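Local atomic coordinates of 4-oxalmesaconate hydratase (Pseudomonas putida, PDB entry 5CGZ), a protein that catalyses the zinc-dependent hydration of 4-carboxy-2-hydroxymuconate, the enol form of oxalomesaconate, in the third step of bacterial gallate degradation. Residues A[2-7]-A[28-33]; A[14-19]-A[194-199]; A[100-105]-A[147-152]; A[202-207]-A[221-226]. All coordinates share one frame; numbering follows the deposited sequence.

All four contacts are largely buried, but interactions 1 and 2 lie about 11 Å from the chain's centre, and interactions 3 and 4 about 17 to 18 Å (between centres), on opposite sides. Interactions 1 and 2 share the first beta-alpha-beta unit: 2-7 and 28-33 pair its strands, while 14-19, on the helix between them, packs against helix 193-212. Interaction 3 meets interaction 1 where Tyr102 touches Leu5. Interaction 4 uses helix 193-212 again, near the antiparallel end of the same sheet. Main-chain bonds dominate interaction 1, and aromatic faces with an arginine-tyrosine bond interaction 2, beside the zinc. Interactions 3 and 4 are water-bridged, but a main-chain bond crosses only the latter.

Interaction 1: residues A[2-7]-A[28-33]; sequences KSALVV and QGYAMH
Lys2 lies over the ring of Tyr30 at the start of a parallel strand pair. Its CB stands over one ring face, a CH-pi contact 4.2 Å from the centroid of the Tyr30 ring. The bend at chi3 (70°) brings CE back over the ring, 3.6 Å from Tyr30 CZ, and a second at chi4 turns NZ toward the hydroxyl. Both polar groups are held by Glu108, Lys2 NZ in a salt bridge to OE2 and Tyr30 OH in a hydrogen bond to OE1; Asn238 of a neighbouring subunit also bonds the hydroxyl. The carbonyl of Ser3 meets the edge of the same ring, with Ser3 O 3.6 Å from Tyr30 CD2.

The main chains then form a ladder. Ala31 N donates to Lys2 O at 2.7 Å, nearly straight at 172°, and Ala4 N returns a longer bond of 3.2 Å to Ala31 O. His33 N to Ala4 O and Val6 N to His33 O continue the pattern. On the face carrying Ala4, the bend of Met32 at chi2 sets SD 3.6 Å from Ala4 CB, and that at chi3 tucks CE 3.7 Å from the same CB. Leu5 and His33 run side by side on the other face, where helix 92-105 packs against both; the His33 ring is held by Glu79 and Ser77. Gly29, at positive phi, is the C' residue of the Schellman motif that ends helix 13-27 and turns the chain into the second strand. The arrangement is the opening beta-alpha-beta unit of a Rossmann-like sheet, as in the MshB deacetylase family.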
loop_
_atom_site.group_PDB
_atom_site.type_symbol
_atom_site.label_atom_id
_atom_site.label_comp_id
_atom_site.label_asym_id
_atom_site.label_seq_id
_atom_site.Cartn_x
_atom_site.Cartn_y
_atom_site.Cartn_z
ATOM N N LYS A 2 35.853 -0.919 13.746
ATOM C CA LYS A 2 34.564 -1.028 13.076
ATOM C C LYS A 2 33.617 -1.801 13.986
ATOM O O LYS A 2 34.017 -2.776 14.631
ATOM C CB LYS A 2 34.713 -1.713 11.715
ATOM C CG LYS A 2 35.496 -0.886 10.695
ATOM C CD LYS A 2 35.997 -1.746 9.545
ATOM C CE LYS A 2 34.862 -2.204 8.659
ATOM N NZ LYS A 2 34.124 -1.024 8.104
ATOM N N SER A 3 32.362 -1.371 14.031
ATOM C CA SER A 3 31.391 -1.987 14.929
ATOM C C SER A 3 29.990 -1.998 14.319
ATOM O O SER A 3 29.720 -1.296 13.345
ATOM C CB SER A 3 31.377 -1.243 16.261
ATOM O OG SER A 3 30.830 0.056 16.081
ATOM N N ALA A 4 29.103 -2.802 14.897
ATOM C CA ALA A 4 27.699 -2.821 14.481
ATOM C C ALA A 4 26.852 -3.387 15.610
ATOM O O ALA A 4 27.373 -4.006 16.545
ATOM C CB ALA A 4 27.507 -3.636 13.180
ATOM N N LEU A 5 25.545 -3.174 15.515
ATOM C CA LEU A 5 24.640 -3.407 16.626
ATOM C C LEU A 5 23.440 -4.253 16.215
ATOM O O LEU A 5 22.848 -4.046 15.147
ATOM C CB LEU A 5 24.158 -2.061 17.191
ATOM C CG LEU A 5 23.120 -2.123 18.313
ATOM C CD1 LEU A 5 23.749 -2.722 19.579
ATOM C CD2 LEU A 5 22.530 -0.739 18.593
ATOM N N VAL A 6 23.077 -5.197 17.071
ATOM C CA VAL A 6 21.865 -5.976 16.871
ATOM C C VAL A 6 20.956 -5.762 18.076
ATOM O O VAL A 6 21.385 -5.942 19.214
ATOM C CB VAL A 6 22.178 -7.478 16.685
ATOM C CG1 VAL A 6 20.889 -8.296 16.536
ATOM C CG2 VAL A 6 23.088 -7.667 15.487
ATOM N N VAL A 7 19.718 -5.337 17.835
ATOM C CA VAL A 7 18.747 -5.189 18.923
ATOM C C VAL A 7 17.676 -6.279 18.849
ATOM O O VAL A 7 16.815 -6.276 17.965
ATOM C CB VAL A 7 18.080 -3.817 18.906
ATOM C CG1 VAL A 7 17.139 -3.676 20.101
ATOM C CG2 VAL A 7 19.141 -2.729 18.934
ATOM N N GLN A 28 34.917 -9.847 9.140
ATOM C CA GLN A 28 35.388 -8.681 8.411
ATOM C C GLN A 28 36.032 -7.644 9.325
ATOM O O GLN A 28 36.353 -6.531 8.885
ATOM C CB GLN A 28 34.241 -8.041 7.628
ATOM C CG GLN A 28 33.837 -8.847 6.404
ATOM C CD GLN A 28 32.552 -8.339 5.784
ATOM O OE1 GLN A 28 32.299 -7.133 5.745
ATOM N NE2 GLN A 28 31.727 -9.258 5.304
ATOM N N GLY A 29 36.213 -7.991 10.598
ATOM C CA GLY A 29 36.847 -7.065 11.526
ATOM C C GLY A 29 35.900 -6.140 12.277
ATOM O O GLY A 29 36.318 -5.089 12.780
ATOM N N TYR A 30 34.625 -6.519 12.348
ATOM C CA TYR A 30 33.631 -5.747 13.102
ATOM C C TYR A 30 33.532 -6.235 14.534
ATOM O O TYR A 30 33.496 -7.446 14.783
ATOM C CB TYR A 30 32.241 -5.846 12.470
ATOM C CG TYR A 30 32.026 -5.027 11.230
ATOM C CD1 TYR A 30 32.546 -5.434 10.008
ATOM C CD2 TYR A 30 31.267 -3.864 11.270
ATOM C CE1 TYR A 30 32.330 -4.699 8.865
ATOM C CE2 TYR A 30 31.047 -3.118 10.128
ATOM C CZ TYR A 30 31.578 -3.541 8.929
ATOM O OH TYR A 30 31.365 -2.806 7.788
ATOM N N ALA A 31 33.478 -5.289 15.469
ATOM C CA ALA A 31 33.073 -5.594 16.833
ATOM C C ALA A 31 31.552 -5.618 16.859
ATOM O O ALA A 31 30.896 -4.570 16.899
ATOM C CB ALA A 31 33.627 -4.567 17.824
ATOM N N MET A 32 30.995 -6.820 16.790
ATOM C CA MET A 32 29.553 -6.987 16.776
ATOM C C MET A 32 29.021 -7.003 18.199
ATOM O O MET A 32 29.474 -7.795 19.020
ATOM C CB MET A 32 29.170 -8.274 16.044
ATOM C CG MET A 32 29.578 -8.292 14.562
ATOM S SD MET A 32 28.836 -6.940 13.608
ATOM C CE MET A 32 27.089 -7.214 13.952
ATOM N N HIS A 33 28.064 -6.125 18.487
ATOM C CA HIS A 33 27.430 -6.092 19.805
ATOM C C HIS A 33 25.932 -6.376 19.725
ATOM O O HIS A 33 25.226 -5.812 18.884
ATOM C CB HIS A 33 27.650 -4.736 20.482
ATOM C CG HIS A 33 27.148 -4.691 21.893
ATOM N ND1 HIS A 33 27.627 -5.529 22.881
ATOM C CD2 HIS A 33 26.194 -3.927 22.480
ATOM C CE1 HIS A 33 26.996 -5.277 24.015
ATOM N NE2 HIS A 33 26.120 -4.308 23.800
#

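Interaction 2: residues A[14-19]-A[194-199]; sequences FVWRAG and HLWEYY
The helical segments holding Trp16 and Tyr199 run nearly parallel, 13° apart, but their axes stay 10.7 Å from each other, a separation bridged by large side chains. The nearest alpha carbons belong to these two residues, 6.4 Å apart. Trp16 takes the centre. Its CB sits above the middle of the Tyr199 ring, 3.9 Å from the centroid, while Tyr198 CD1 lies over the opposite face of that ring. Beyond CB the indole slides past the phenol: its five-membered ring is tilted 24° from the Tyr199 plane, yet the two barely overlap. On the same indole face, Leu195 CB sits over the six-membered ring, 3.5 Å from Trp16 CH2. The indole meets Trp196 edge to edge, with Trp16 CH2 3.7 Å from Trp196 CD1.

Arg17 reaches the phenol end through a chain extended from CG to NE. Its NH1 donates to Tyr199 OH at 2.7 Å, bent to 139°, and NH2 adds a weak bond to the same oxygen. With NE in a salt bridge to the zinc ligand Asp13, the guanidinium links Tyr199 to the metal's first shell, and His160 ND1 also bonds the hydroxyl. Among its neighbours, helix 13-27 thus lies between helix 56-74, touched by Phe14 and Val15, and helix 193-212, while Ile186 of helix 179-186 packs on both tryptophans and Phe157 of strand 154-157 touches Arg17.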
loop_
_atom_site.group_PDB
_atom_site.type_symbol
_atom_site.label_atom_id
_atom_site.label_comp_id
_atom_site.label_asym_id
_atom_site.label_seq_id
_atom_site.Cartn_x
_atom_site.Cartn_y
_atom_site.Cartn_z
ATOM N N PHE A 14 18.269 -13.009 18.004
ATOM C CA PHE A 14 19.438 -12.657 17.210
ATOM C C PHE A 14 20.087 -13.913 16.637
ATOM O O PHE A 14 20.768 -13.846 15.619
ATOM C CB PHE A 14 20.459 -11.826 18.023
ATOM C CG PHE A 14 21.256 -12.621 19.035
ATOM C CD1 PHE A 14 20.794 -12.785 20.335
ATOM C CD2 PHE A 14 22.491 -13.161 18.698
ATOM C CE1 PHE A 14 21.539 -13.501 21.278
ATOM C CE2 PHE A 14 23.246 -13.881 19.631
ATOM C CZ PHE A 14 22.768 -14.052 20.925
ATOM N N VAL A 15 19.857 -15.062 17.271
ATOM C CA VAL A 15 20.448 -16.304 16.778
ATOM C C VAL A 15 19.714 -16.789 15.523
ATOM O O VAL A 15 20.342 -17.029 14.500
ATOM C CB VAL A 15 20.446 -17.417 17.864
ATOM C CG1 VAL A 15 20.985 -18.730 17.295
ATOM C CG2 VAL A 15 21.280 -16.984 19.064
ATOM N N TRP A 16 18.389 -16.904 15.586
ATOM C CA TRP A 16 17.619 -17.344 14.416
ATOM C C TRP A 16 17.768 -16.401 13.228
ATOM O O TRP A 16 17.890 -16.844 12.081
ATOM C CB TRP A 16 16.124 -17.458 14.727
ATOM C CG TRP A 16 15.734 -18.224 15.957
ATOM C CD1 TRP A 16 15.031 -17.745 17.027
ATOM C CD2 TRP A 16 15.981 -19.611 16.227
ATOM N NE1 TRP A 16 14.837 -18.747 17.952
ATOM C CE2 TRP A 16 15.411 -19.899 17.487
ATOM C CE3 TRP A 16 16.626 -20.636 15.527
ATOM C CZ2 TRP A 16 15.475 -21.167 18.065
ATOM C CZ3 TRP A 16 16.686 -21.897 16.100
ATOM C CH2 TRP A 16 16.116 -22.150 17.358
ATOM N N ARG A 17 17.749 -15.101 13.507
ATOM C CA ARG A 17 17.494 -14.090 12.474
ATOM C C ARG A 17 18.717 -13.294 12.046
ATOM O O ARG A 17 18.695 -12.665 10.991
ATOM C CB ARG A 17 16.415 -13.108 12.967
ATOM C CG ARG A 17 15.211 -13.819 13.524
ATOM C CD ARG A 17 14.037 -12.923 13.903
ATOM N NE ARG A 17 13.200 -13.735 14.779
ATOM C CZ ARG A 17 12.450 -14.744 14.349
ATOM N NH1 ARG A 17 12.377 -15.016 13.046
ATOM N NH2 ARG A 17 11.762 -15.466 15.216
ATOM N N ALA A 18 19.771 -13.305 12.862
ATOM C CA ALA A 18 20.935 -12.456 12.604
ATOM C C ALA A 18 22.275 -13.176 12.772
ATOM O O ALA A 18 23.329 -12.552 12.631
ATOM C CB ALA A 18 20.895 -11.232 13.523
ATOM N N GLY A 19 22.238 -14.471 13.092
ATOM C CA GLY A 19 23.455 -15.219 13.361
ATOM C C GLY A 19 24.462 -15.127 12.225
ATOM O O GLY A 19 25.651 -14.877 12.450
ATOM N N HIS A 194 12.956 -28.225 15.970
ATOM C CA HIS A 194 12.033 -27.868 14.888
ATOM C C HIS A 194 12.376 -26.501 14.322
ATOM O O HIS A 194 12.296 -26.290 13.112
ATOM C CB HIS A 194 10.576 -27.879 15.363
ATOM C CG HIS A 194 10.004 -29.257 15.520
ATOM N ND1 HIS A 194 8.765 -29.490 16.064
ATOM C CD2 HIS A 194 10.520 -30.469 15.199
ATOM C CE1 HIS A 194 8.532 -30.798 16.073
ATOM N NE2 HIS A 194 9.579 -31.407 15.557
ATOM N N LEU A 195 12.759 -25.575 15.198
ATOM C CA LEU A 195 13.193 -24.262 14.754
ATOM C C LEU A 195 14.578 -24.321 14.103
ATOM O O LEU A 195 14.853 -23.534 13.193
ATOM C CB LEU A 195 13.189 -23.265 15.911
ATOM C CG LEU A 195 11.795 -22.846 16.381
ATOM C CD1 LEU A 195 11.903 -21.723 17.408
ATOM C CD2 LEU A 195 10.906 -22.425 15.199
ATOM N N TRP A 196 15.443 -25.238 14.550
ATOM C CA TRP A 196 16.734 -25.430 13.881
ATOM C C TRP A 196 16.478 -25.721 12.416
ATOM O O TRP A 196 17.111 -25.148 11.528
ATOM C CB TRP A 196 17.541 -26.595 14.465
ATOM C CG TRP A 196 17.850 -26.548 15.925
ATOM C CD1 TRP A 196 17.480 -25.594 16.824
ATOM C CD2 TRP A 196 18.606 -27.521 16.658
ATOM N NE1 TRP A 196 17.957 -25.914 18.079
ATOM C CE2 TRP A 196 18.652 -27.092 17.999
ATOM C CE3 TRP A 196 19.248 -28.718 16.306
ATOM C CZ2 TRP A 196 19.314 -27.815 18.993
ATOM C CZ3 TRP A 196 19.910 -29.434 17.297
ATOM C CH2 TRP A 196 19.934 -28.980 18.622
ATOM N N GLU A 197 15.543 -26.638 12.184
ATOM C CA GLU A 197 15.190 -27.078 10.840
ATOM C C GLU A 197 14.495 -25.981 10.046
ATOM O O GLU A 197 14.766 -25.807 8.864
ATOM C CB GLU A 197 14.293 -28.316 10.906
ATOM C CG GLU A 197 15.018 -29.558 11.383
ATOM C CD GLU A 197 14.111 -30.536 12.124
ATOM O OE1 GLU A 197 12.870 -30.479 11.949
ATOM O OE2 GLU A 197 14.648 -31.361 12.891
ATOM N N TYR A 198 13.598 -25.247 10.701
ATOM C CA TYR A 198 12.885 -24.165 10.041
ATOM C C TYR A 198 13.866 -23.109 9.531
ATOM O O TYR A 198 13.778 -22.676 8.385
ATOM C CB TYR A 198 11.876 -23.539 10.999
ATOM C CG TYR A 198 10.964 -22.492 10.393
ATOM C CD1 TYR A 198 11.322 -21.143 10.378
ATOM C CD2 TYR A 198 9.725 -22.849 9.863
ATOM C CE1 TYR A 198 10.465 -20.168 9.832
ATOM C CE2 TYR A 198 8.868 -21.893 9.317
ATOM C CZ TYR A 198 9.237 -20.556 9.308
ATOM O OH TYR A 198 8.370 -19.618 8.769
ATOM N N TYR A 199 14.814 -22.697 10.369
ATOM C CA TYR A 199 15.683 -21.594 9.974
ATOM C C TYR A 199 16.819 -22.061 9.077
ATOM O O TYR A 199 17.385 -21.264 8.333
ATOM C CB TYR A 199 16.176 -20.839 11.215
ATOM C CG TYR A 199 15.049 -19.961 11.674
ATOM C CD1 TYR A 199 14.756 -18.785 10.993
ATOM C CD2 TYR A 199 14.206 -20.350 12.707
ATOM C CE1 TYR A 199 13.683 -17.994 11.360
ATOM C CE2 TYR A 199 13.127 -19.558 13.086
ATOM C CZ TYR A 199 12.872 -18.383 12.403
ATOM O OH TYR A 199 11.808 -17.591 12.758
#

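Interaction 3: residues A[100-105]-A[147-152]; sequences DVYRRV and KIVGAP
Two consecutive bends in Arg103, chi1 -74° and chi2 -78°, fold its side chain from the helix toward residues 147-149 and bring CD 3.1 Å from Lys147 O. The chain, extended at chi3, then carries the guanidinium past Ile148, obliquely to that side chain. Arg103 NE lies 3.8 Å from Ile148 CA, and NH2 is 4.0 Å from Ile148 CG2. The other inward group is a valine branch. With CG1 of Val149 anti to the backbone N (chi1 154°), CG2 is the methyl that faces the helix, 3.6 Å from Tyr102 O and 3.9 Å from Tyr102 CB. It reaches the Tyr102 ring only obliquely.

No direct hydrogen bond joins the two segments. A single water spans them instead, donating to Lys147 O at 2.7 Å and, more loosely, to Arg103 O at 3.3 Å. The cationic end of Arg103 is bonded to the end of helix 122-138, through NE to Ala137 O, and to the earlier part of the same loop, where NH1 bonds Tyr142 O and forms a salt bridge with Glu146. Ala137 of that helix touches both Tyr102 and Val149, and Thr217 of the second subunit packs on Ile148.

The contact therefore joins helix 92-105 to the irregular loop before strand 154-157, away from the zinc site. Its chemistry implies a division of roles: the bonds of the cation lie upstream of 147-152, whereas residues 147-149 meet the helix by van der Waals contacts, several of them carbon against carbonyl oxygen, and by one shared water.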
loop_
_atom_site.group_PDB
_atom_site.type_symbol
_atom_site.label_atom_id
_atom_site.label_comp_id
_atom_site.label_asym_id
_atom_site.label_seq_id
_atom_site.Cartn_x
_atom_site.Cartn_y
_atom_site.Cartn_z
ATOM N N ASP A 100 22.576 5.211 24.956
ATOM C CA ASP A 100 23.936 5.139 25.490
ATOM C C ASP A 100 24.724 3.987 24.856
ATOM O O ASP A 100 25.925 4.111 24.625
ATOM C CB ASP A 100 23.913 4.991 27.016
ATOM C CG ASP A 100 23.367 6.236 27.720
ATOM O OD1 ASP A 100 23.315 7.323 27.093
ATOM O OD2 ASP A 100 22.991 6.124 28.905
ATOM N N VAL A 101 24.059 2.868 24.575
ATOM C CA VAL A 101 24.727 1.786 23.856
ATOM C C VAL A 101 25.188 2.288 22.489
ATOM O O VAL A 101 26.321 2.027 22.078
ATOM C CB VAL A 101 23.817 0.553 23.695
ATOM C CG1 VAL A 101 24.481 -0.502 22.803
ATOM C CG2 VAL A 101 23.492 -0.032 25.072
ATOM N N TYR A 102 24.316 3.020 21.793
ATOM C CA TYR A 102 24.669 3.602 20.497
ATOM C C TYR A 102 25.888 4.509 20.608
ATOM O O TYR A 102 26.803 4.439 19.785
ATOM C CB TYR A 102 23.507 4.416 19.921
ATOM C CG TYR A 102 22.521 3.659 19.045
ATOM C CD1 TYR A 102 22.736 3.525 17.675
ATOM C CD2 TYR A 102 21.344 3.131 19.579
ATOM C CE1 TYR A 102 21.815 2.856 16.857
ATOM C CE2 TYR A 102 20.412 2.463 18.769
ATOM C CZ TYR A 102 20.658 2.330 17.412
ATOM O OH TYR A 102 19.749 1.673 16.613
ATOM N N ARG A 103 25.881 5.383 21.611
ATOM C CA ARG A 103 26.977 6.336 21.793
ATOM C C ARG A 103 28.302 5.601 22.055
ATOM O O ARG A 103 29.356 6.018 21.586
ATOM C CB ARG A 103 26.654 7.308 22.936
ATOM C CG ARG A 103 25.594 8.373 22.607
ATOM C CD ARG A 103 26.197 9.482 21.780
ATOM N NE ARG A 103 25.250 10.505 21.343
ATOM C CZ ARG A 103 24.930 11.597 22.037
ATOM N NH1 ARG A 103 25.459 11.811 23.240
ATOM N NH2 ARG A 103 24.069 12.479 21.527
ATOM N N ARG A 104 28.236 4.491 22.781
ATOM C CA ARG A 104 29.431 3.713 23.104
ATOM C C ARG A 104 29.912 2.856 21.928
ATOM O O ARG A 104 31.098 2.808 21.620
ATOM C CB ARG A 104 29.154 2.821 24.317
ATOM C CG ARG A 104 30.334 1.982 24.758
ATOM C CD ARG A 104 29.970 1.095 25.945
ATOM N NE ARG A 104 29.215 -0.095 25.552
ATOM C CZ ARG A 104 27.956 -0.340 25.914
ATOM N NH1 ARG A 104 27.297 0.527 26.680
ATOM N NH2 ARG A 104 27.354 -1.454 25.512
ATOM N N VAL A 105 28.984 2.180 21.267
ATOM C CA VAL A 105 29.341 1.259 20.199
ATOM C C VAL A 105 29.625 1.978 18.874
ATOM O O VAL A 105 30.466 1.537 18.088
ATOM C CB VAL A 105 28.221 0.211 19.993
ATOM C CG1 VAL A 105 28.474 -0.614 18.725
ATOM C CG2 VAL A 105 28.104 -0.684 21.226
ATOM N N LYS A 147 30.477 12.383 21.721
ATOM C CA LYS A 147 30.494 12.160 20.279
ATOM C C LYS A 147 29.141 11.610 19.809
ATOM O O LYS A 147 28.685 10.577 20.302
ATOM C CB LYS A 147 31.615 11.192 19.897
ATOM C CG LYS A 147 31.748 11.009 18.400
ATOM C CD LYS A 147 32.701 9.879 18.043
ATOM C CE LYS A 147 32.821 9.755 16.526
ATOM N NZ LYS A 147 33.309 8.409 16.109
ATOM N N ILE A 148 28.497 12.299 18.871
ATOM C CA ILE A 148 27.180 11.876 18.408
ATOM C C ILE A 148 27.288 10.710 17.432
ATOM O O ILE A 148 28.353 10.431 16.877
ATOM C CB ILE A 148 26.402 13.025 17.724
ATOM C CG1 ILE A 148 27.058 13.408 16.394
ATOM C CG2 ILE A 148 26.296 14.231 18.651
ATOM C CD1 ILE A 148 26.339 14.514 15.657
ATOM N N VAL A 149 26.168 10.029 17.236
ATOM C CA VAL A 149 26.047 8.979 16.235
ATOM C C VAL A 149 25.765 9.608 14.865
ATOM O O VAL A 149 25.149 10.680 14.784
ATOM C CB VAL A 149 24.930 7.993 16.640
ATOM C CG1 VAL A 149 24.333 7.298 15.437
ATOM C CG2 VAL A 149 25.465 6.995 17.666
ATOM N N GLY A 150 26.230 8.963 13.796
ATOM C CA GLY A 150 25.952 9.429 12.441
ATOM C C GLY A 150 24.613 8.899 11.938
ATOM O O GLY A 150 23.588 9.064 12.604
ATOM N N ALA A 151 24.618 8.246 10.777
ATOM C CA ALA A 151 23.390 7.689 10.209
ATOM C C ALA A 151 23.591 6.244 9.775
ATOM O O ALA A 151 23.514 5.940 8.591
ATOM C CB ALA A 151 22.911 8.539 9.022
ATOM N N PRO A 152 23.863 5.347 10.734
ATOM C CA PRO A 152 24.044 3.941 10.352
ATOM C C PRO A 152 22.758 3.380 9.760
ATOM O O PRO A 152 21.687 3.628 10.309
ATOM C CB PRO A 152 24.392 3.245 11.678
ATOM C CG PRO A 152 23.797 4.151 12.745
ATOM C CD PRO A 152 23.937 5.550 12.195
HETATM O O HOH W 1 29.938 9.193 22.249
#

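Interaction 4: residues A[202-207]-A[221-226]; sequences VALQRG and NIVYAE
The chain at Tyr224 comes within 4.4 Å of Gly207, CA to CA, as an irregular lead-in passes along helix 193-212 and enters a strand at Ala225. One main-chain bond crosses: Ala225 N donates to Ala203 O at 3.2 Å and 158°. That oxygen already takes the helical bond from Gly207 N, and the two donors reach it from opposite faces of the carbonyl plane. Gly207, without a side chain, lets the two chains come this close, its CA 3.6 Å from Val223 O. A water further along donates to both Val223 O, at 2.6 Å, and Leu204 O, closing a second polar link between helix and lead-in.

The element so docked is strand 225-230, which runs antiparallel between 154-157 and 171-174 in the mixed sheet, so helix 193-212 is fastened here to the sheet's antiparallel end. Backbone bonds from Tyr224 to Ile175 and from Glu226 to Leu173 mark the strand's own pairing.

Around this backbone seam the Tyr224 ring is met from the helix in two ways. Ala203 CB comes in at its edge, near the ring plane, 3.8 Å from CD1 of Tyr224. Leu204 lies alongside, pointing the same way. It leaves the helix with CB directed away from 221-226, but with CG anti to the carbonyl carbon (chi1 -72°) and CD1 anti to CA (chi2 166°), CD2 is the branch that returns, 3.6 Å from Tyr224 CE1, and it also touches Val223 CG1. Trp179 stacks on this tyrosine. On the next turn Arg206 CB rests 3.4 Å from Ala225 O, while its guanidinium leads off to Glu158 and to Glu163 of the third subunit.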
loop_
_atom_site.group_PDB
_atom_site.type_symbol
_atom_site.label_atom_id
_atom_site.label_comp_id
_atom_site.label_asym_id
_atom_site.label_seq_id
_atom_site.Cartn_x
_atom_site.Cartn_y
_atom_site.Cartn_z
ATOM N N VAL A 202 14.918 -21.720 5.888
ATOM C CA VAL A 202 14.871 -20.291 5.545
ATOM C C VAL A 202 16.151 -19.866 4.828
ATOM O O VAL A 202 16.096 -19.245 3.769
ATOM C CB VAL A 202 14.684 -19.382 6.786
ATOM C CG1 VAL A 202 14.868 -17.901 6.399
ATOM C CG2 VAL A 202 13.303 -19.595 7.410
ATOM N N ALA A 203 17.303 -20.217 5.399
ATOM C CA ALA A 203 18.589 -19.827 4.813
ATOM C C ALA A 203 18.779 -20.442 3.426
ATOM O O ALA A 203 19.320 -19.804 2.517
ATOM C CB ALA A 203 19.749 -20.225 5.739
ATOM N N LEU A 204 18.334 -21.683 3.259
ATOM C CA LEU A 204 18.451 -22.341 1.967
ATOM C C LEU A 204 17.528 -21.685 0.943
ATOM O O LEU A 204 17.921 -21.484 -0.210
ATOM C CB LEU A 204 18.143 -23.839 2.090
ATOM C CG LEU A 204 19.195 -24.706 2.793
ATOM C CD1 LEU A 204 18.616 -26.077 3.156
ATOM C CD2 LEU A 204 20.457 -24.865 1.933
ATOM N N GLN A 205 16.307 -21.341 1.358
ATOM C CA GLN A 205 15.369 -20.682 0.449
ATOM C C GLN A 205 15.893 -19.308 0.029
ATOM O O GLN A 205 15.894 -18.961 -1.150
ATOM C CB GLN A 205 13.982 -20.543 1.102
ATOM C CG GLN A 205 13.241 -21.877 1.299
ATOM C CD GLN A 205 13.055 -22.635 -0.003
ATOM O OE1 GLN A 205 13.947 -23.368 -0.439
ATOM N NE2 GLN A 205 11.898 -22.459 -0.635
ATOM N N ARG A 206 16.342 -18.524 1.001
ATOM C CA ARG A 206 16.871 -17.199 0.691
ATOM C C ARG A 206 18.138 -17.336 -0.141
ATOM O O ARG A 206 18.422 -16.491 -0.984
ATOM C CB ARG A 206 17.143 -16.399 1.971
ATOM C CG ARG A 206 15.888 -16.151 2.820
ATOM C CD ARG A 206 14.735 -15.592 1.993
ATOM N NE ARG A 206 13.593 -15.255 2.847
ATOM C CZ ARG A 206 12.424 -14.799 2.407
ATOM N NH1 ARG A 206 12.222 -14.607 1.106
ATOM N NH2 ARG A 206 11.455 -14.528 3.273
ATOM N N GLY A 207 18.886 -18.415 0.084
ATOM C CA GLY A 207 20.074 -18.683 -0.710
ATOM C C GLY A 207 19.737 -18.841 -2.184
ATOM O O GLY A 207 20.384 -18.247 -3.050
ATOM N N ASN A 221 28.700 -19.045 -5.619
ATOM C CA ASN A 221 28.246 -20.213 -4.878
ATOM C C ASN A 221 27.389 -19.784 -3.691
ATOM O O ASN A 221 27.824 -19.848 -2.546
ATOM C CB ASN A 221 29.457 -21.032 -4.413
ATOM C CG ASN A 221 29.059 -22.274 -3.639
ATOM O OD1 ASN A 221 28.109 -22.963 -4.001
ATOM N ND2 ASN A 221 29.781 -22.556 -2.558
ATOM N N ILE A 222 26.181 -19.308 -3.965
ATOM C CA ILE A 222 25.360 -18.734 -2.903
ATOM C C ILE A 222 24.371 -19.782 -2.415
ATOM O O ILE A 222 23.390 -20.087 -3.095
ATOM C CB ILE A 222 24.627 -17.468 -3.379
ATOM C CG1 ILE A 222 25.641 -16.465 -3.951
ATOM C CG2 ILE A 222 23.855 -16.851 -2.227
ATOM C CD1 ILE A 222 25.012 -15.224 -4.593
ATOM N N VAL A 223 24.650 -20.347 -1.245
ATOM C CA VAL A 223 23.892 -21.486 -0.742
ATOM C C VAL A 223 23.007 -21.096 0.437
ATOM O O VAL A 223 21.877 -21.563 0.550
ATOM C CB VAL A 223 24.825 -22.625 -0.303
ATOM C CG1 VAL A 223 24.005 -23.829 0.197
ATOM C CG2 VAL A 223 25.743 -23.032 -1.460
ATOM N N TYR A 224 23.539 -20.243 1.307
ATOM C CA TYR A 224 22.826 -19.766 2.486
ATOM C C TYR A 224 22.792 -18.244 2.480
ATOM O O TYR A 224 23.828 -17.606 2.261
ATOM C CB TYR A 224 23.502 -20.262 3.776
ATOM C CG TYR A 224 23.594 -21.770 3.904
ATOM C CD1 TYR A 224 22.543 -22.505 4.448
ATOM C CD2 TYR A 224 24.728 -22.454 3.491
ATOM C CE1 TYR A 224 22.617 -23.880 4.574
ATOM C CE2 TYR A 224 24.818 -23.838 3.610
ATOM C CZ TYR A 224 23.760 -24.542 4.151
ATOM O OH TYR A 224 23.844 -25.906 4.275
ATOM N N ALA A 225 21.623 -17.654 2.723
ATOM C CA ALA A 225 21.526 -16.193 2.768
ATOM C C ALA A 225 20.568 -15.740 3.862
ATOM O O ALA A 225 19.693 -16.500 4.274
ATOM C CB ALA A 225 21.086 -15.636 1.402
ATOM N N GLU A 226 20.754 -14.511 4.342
ATOM C CA GLU A 226 19.774 -13.863 5.208
ATOM C C GLU A 226 19.147 -12.687 4.453
ATOM O O GLU A 226 19.845 -11.939 3.758
ATOM C CB GLU A 226 20.420 -13.395 6.522
ATOM C CG GLU A 226 20.698 -14.549 7.482
ATOM C CD GLU A 226 21.482 -14.151 8.740
ATOM O OE1 GLU A 226 21.948 -12.991 8.847
ATOM O OE2 GLU A 226 21.635 -15.023 9.624
HETATM O O HOH W 2 20.309 -22.760 -1.210
#